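Local coordinates for protein acetylxylan esterase / glucomannan deacetylase (Cellvibrio japonicus, PDB 2W9X) that removes acetyl groups from plant cell wall polysaccharides, accepting acetylated xylan but strongly preferring acetylated glucomannan, at residues G122-L125 and G126-T129; L111-L114 and T115-S119. One frame throughout, in Å; residues are numbered along the deposited sequence.

Contact 1: G122-L125 and G126-T129; sequences GRFL and GFYT
Phe124 lays one face of its ring over the backbone of Gly126 and turns its far edge to the ring of Phe127. The glycine CA sits 4.0 Å from the ring centroid of Phe124, a CH-pi contact over the face, and the nitrogen of Gly126 lies 3.5 Å above the ring plane of Phe124. Having CG anti to the backbone N (chi1 179°) sends the Phe124 ring forward along its own strand, which is why it reaches residues two and three further on. With Phe127 it makes a T-shaped pair: the centroids of the Phe124 and Phe127 rings are 5.0 Å apart and their planes stand at 70°. CE2 of Phe124 approaches CE2 of Phe127 to 3.7 Å, while CZ of Phe124 lies above the centre of the Phe127 ring.

Tyr128 holds its ring alongside the chain, and Leu125 O lies in the plane of that ring, at its edge, 3.2 Å from Tyr128 CE2.

Glycine suits position 126 because its positive phi (110°) would press any CB against the carbonyl oxygen of Leu125. Leu125 and Gly126 both bond through their backbones to Lys69 of strand 67-72, so one extra residue is fitted in here. That shift puts Phe124 and Phe127 on a common side, against Phe57 of the other sheet, and Leu125 with Tyr128 on the side where both touch Pro45. Two residues facing one partner make a beta bulge, here in an inner strand of the N-terminal beta-sandwich domain.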
# COMPACT_ATOMS: atom_id res chain seq x y z
N GLY B 122 -0.92 -31.33 -19.21
CA GLY B 122 -1.09 -32.66 -18.61
C GLY B 122 -2.54 -32.92 -18.28
O GLY B 122 -3.32 -31.97 -18.16
N ARG B 123 -2.92 -34.18 -18.14
CA ARG B 123 -4.29 -34.51 -17.77
C ARG B 123 -4.38 -35.37 -16.51
O ARG B 123 -3.61 -36.32 -16.32
CB ARG B 123 -5.03 -35.19 -18.94
CG ARG B 123 -4.75 -34.58 -20.31
CD ARG B 123 -5.85 -34.87 -21.32
NE ARG B 123 -5.86 -36.26 -21.78
CZ ARG B 123 -6.58 -37.23 -21.23
NH1 ARG B 123 -7.34 -36.96 -20.18
NH2 ARG B 123 -6.55 -38.47 -21.71
N PHE B 124 -5.33 -35.02 -15.65
CA PHE B 124 -5.74 -35.85 -14.52
C PHE B 124 -7.14 -36.37 -14.81
O PHE B 124 -8.02 -35.59 -15.21
CB PHE B 124 -5.70 -35.05 -13.22
CG PHE B 124 -6.13 -35.82 -12.00
CD1 PHE B 124 -5.47 -36.99 -11.62
CD2 PHE B 124 -7.16 -35.35 -11.19
CE1 PHE B 124 -5.85 -37.69 -10.48
CE2 PHE B 124 -7.54 -36.04 -10.04
CZ PHE B 124 -6.89 -37.20 -9.68
N LEU B 125 -7.34 -37.67 -14.60
CA LEU B 125 -8.61 -38.32 -14.92
C LEU B 125 -9.45 -38.72 -13.69
O LEU B 125 -10.44 -39.45 -13.84
CB LEU B 125 -8.37 -39.55 -15.82
CG LEU B 125 -7.79 -39.33 -17.22
CD1 LEU B 125 -7.79 -40.63 -18.01
CD2 LEU B 125 -8.60 -38.31 -17.95
N GLY B 126 -9.07 -38.26 -12.50
CA GLY B 126 -9.92 -38.43 -11.32
C GLY B 126 -9.49 -39.40 -10.23
O GLY B 126 -8.51 -40.14 -10.38
N PHE B 127 -10.25 -39.35 -9.12
CA PHE B 127 -10.08 -40.22 -7.95
C PHE B 127 -11.12 -41.35 -7.97
O PHE B 127 -12.31 -41.08 -7.81
CB PHE B 127 -10.27 -39.42 -6.66
CG PHE B 127 -9.27 -38.30 -6.46
CD1 PHE B 127 -7.99 -38.58 -5.99
CD2 PHE B 127 -9.63 -36.98 -6.69
CE1 PHE B 127 -7.07 -37.55 -5.78
CE2 PHE B 127 -8.72 -35.95 -6.49
CZ PHE B 127 -7.43 -36.23 -6.03
N TYR B 128 -10.65 -42.59 -8.13
CA TYR B 128 -11.52 -43.76 -8.27
C TYR B 128 -11.49 -44.69 -7.05
O TYR B 128 -10.44 -44.85 -6.41
CB TYR B 128 -11.19 -44.52 -9.56
CG TYR B 128 -11.75 -43.85 -10.80
CD1 TYR B 128 -12.77 -44.44 -11.53
CD2 TYR B 128 -11.27 -42.60 -11.22
CE1 TYR B 128 -13.30 -43.82 -12.66
CE2 TYR B 128 -11.79 -41.97 -12.35
CZ TYR B 128 -12.81 -42.58 -13.06
OH TYR B 128 -13.33 -41.97 -14.18
N THR B 129 -12.66 -45.29 -6.73
CA THR B 129 -12.81 -46.10 -5.52
C THR B 129 -13.68 -47.34 -5.75
O THR B 129 -14.09 -47.65 -6.87
CB THR B 129 -13.48 -45.28 -4.37
OG1 THR B 129 -13.25 -43.87 -4.57
CG2 THR B 129 -12.91 -45.71 -3.00

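Contact 2: L111-L114 and T115-S119; sequences LEKL and TETQS
Strand 111-113 ends where the backbone of Leu114 turns out of the extended conformation (psi -37°), and the chain then runs on extended, outside any regular strand, through Thr115, Glu116 and Thr117. This is a connection between two strands of the N-terminal beta-sandwich, 108-113 in one sheet and 122-128 in the other, and it passes close to the catalytic domain. Past this turn the side chain of Lys113 runs ahead alongside the loop. Bends at chi3 and chi4 turn the ammonium group in toward the backbone, and NZ of Lys113 gives a hydrogen bond to Thr115 O at 2.7 Å. The donor stands 34° out of the carbonyl plane. A long flexible amine suits this place, since one group can serve several oxygens: the second is Thr117 OG1, at 3.2 Å from Lys113 NZ.

Thr115 turns its hydroxyl elsewhere, OG1 being held by Asn75 and the backbone N of Ile76. The carboxylate of Glu116 is taken up elsewhere, OE1 being hydrogen-bonded to Ser198 OG; its side chain is about 6 Å from that of Ser151, the probable nucleophile. The loop therefore borders the active-site region, where a glycerol also lies. A single water completes the arrangement, accepting a bond from Thr117 N at 2.8 Å and a weak one from Lys113 NZ at 3.4 Å.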
# COMPACT_ATOMS: atom_id res chain seq x y z
N LEU B 111 -3.78 -33.85 -4.21
CA LEU B 111 -2.75 -34.06 -5.23
C LEU B 111 -2.30 -32.69 -5.74
O LEU B 111 -3.15 -31.85 -6.08
CB LEU B 111 -3.31 -34.90 -6.39
CG LEU B 111 -2.53 -34.98 -7.71
CD1 LEU B 111 -1.36 -35.94 -7.62
CD2 LEU B 111 -3.46 -35.36 -8.88
N GLU B 112 -0.98 -32.46 -5.79
CA GLU B 112 -0.44 -31.16 -6.23
C GLU B 112 0.59 -31.27 -7.36
O GLU B 112 1.53 -32.06 -7.27
CB GLU B 112 0.20 -30.39 -5.06
CG GLU B 112 -0.76 -30.07 -3.90
CD GLU B 112 -0.09 -29.42 -2.70
OE1 GLU B 112 1.15 -29.48 -2.55
OE2 GLU B 112 -0.84 -28.85 -1.89
N LYS B 113 0.41 -30.46 -8.40
CA LYS B 113 1.43 -30.27 -9.43
C LYS B 113 2.59 -29.42 -8.86
O LYS B 113 2.36 -28.42 -8.17
CB LYS B 113 0.80 -29.59 -10.65
CG LYS B 113 1.73 -29.16 -11.77
CD LYS B 113 1.04 -28.04 -12.54
CE LYS B 113 1.25 -28.11 -14.04
NZ LYS B 113 2.56 -27.58 -14.47
N LEU B 114 3.82 -29.85 -9.13
CA LEU B 114 5.02 -29.20 -8.60
C LEU B 114 5.75 -28.42 -9.68
O LEU B 114 6.29 -27.35 -9.42
CB LEU B 114 5.98 -30.28 -8.05
CG LEU B 114 5.85 -30.79 -6.62
CD1 LEU B 114 4.47 -30.75 -6.07
CD2 LEU B 114 6.50 -32.16 -6.45
N THR B 115 5.76 -28.96 -10.88
CA THR B 115 6.64 -28.49 -11.95
C THR B 115 5.95 -27.50 -12.90
O THR B 115 4.73 -27.33 -12.86
CB THR B 115 7.18 -29.67 -12.76
OG1 THR B 115 6.09 -30.55 -13.07
CG2 THR B 115 8.25 -30.45 -11.97
N GLU B 116 6.76 -26.82 -13.71
CA GLU B 116 6.27 -25.87 -14.68
C GLU B 116 6.32 -26.48 -16.07
O GLU B 116 7.31 -27.15 -16.43
CB GLU B 116 7.12 -24.59 -14.67
CG GLU B 116 6.63 -23.55 -15.68
CD GLU B 116 7.41 -22.26 -15.67
OE1 GLU B 116 8.64 -22.27 -15.40
OE2 GLU B 116 6.80 -21.21 -15.95
N THR B 117 5.25 -26.25 -16.83
CA THR B 117 5.10 -26.68 -18.21
C THR B 117 4.71 -25.46 -19.05
O THR B 117 3.55 -25.03 -19.02
CB THR B 117 3.98 -27.74 -18.36
OG1 THR B 117 2.79 -27.28 -17.69
CG2 THR B 117 4.40 -29.10 -17.77
N GLN B 118 5.67 -24.89 -19.76
CA GLN B 118 5.40 -23.68 -20.57
C GLN B 118 4.91 -23.98 -21.99
O GLN B 118 4.26 -23.15 -22.62
CB GLN B 118 6.63 -22.77 -20.61
CG GLN B 118 6.91 -22.09 -19.27
CD GLN B 118 8.13 -21.19 -19.30
OE1 GLN B 118 9.26 -21.67 -19.44
NE2 GLN B 118 7.91 -19.89 -19.14
N SER B 119 5.23 -25.17 -22.48
CA SER B 119 4.93 -25.51 -23.87
C SER B 119 4.12 -26.78 -24.01
O SER B 119 3.92 -27.26 -25.13
CB SER B 119 6.22 -25.58 -24.68
OG SER B 119 7.17 -26.42 -24.04
O HOH W 1 3.35 -24.50 -15.65

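Both contacts are largely buried and belong to the N-terminal beta-sandwich domain, following each other along the chain: contact 2 leaves one sheet, and contact 1 lies on the strand that the chain enters next in the other. They meet inside the sandwich, where Phe124 CE1 packs 3.7 Å from Leu111 CD2. Their chemistry follows their place. Contact 1, away from the annotated sites, relies on aromatic rings and a glycine within a paired strand. Contact 2, beyond a strand end and near the catalytic domain, joins an ammonium group, hydroxyl and carbonyl oxygens and a water in a loop outside any regular strand.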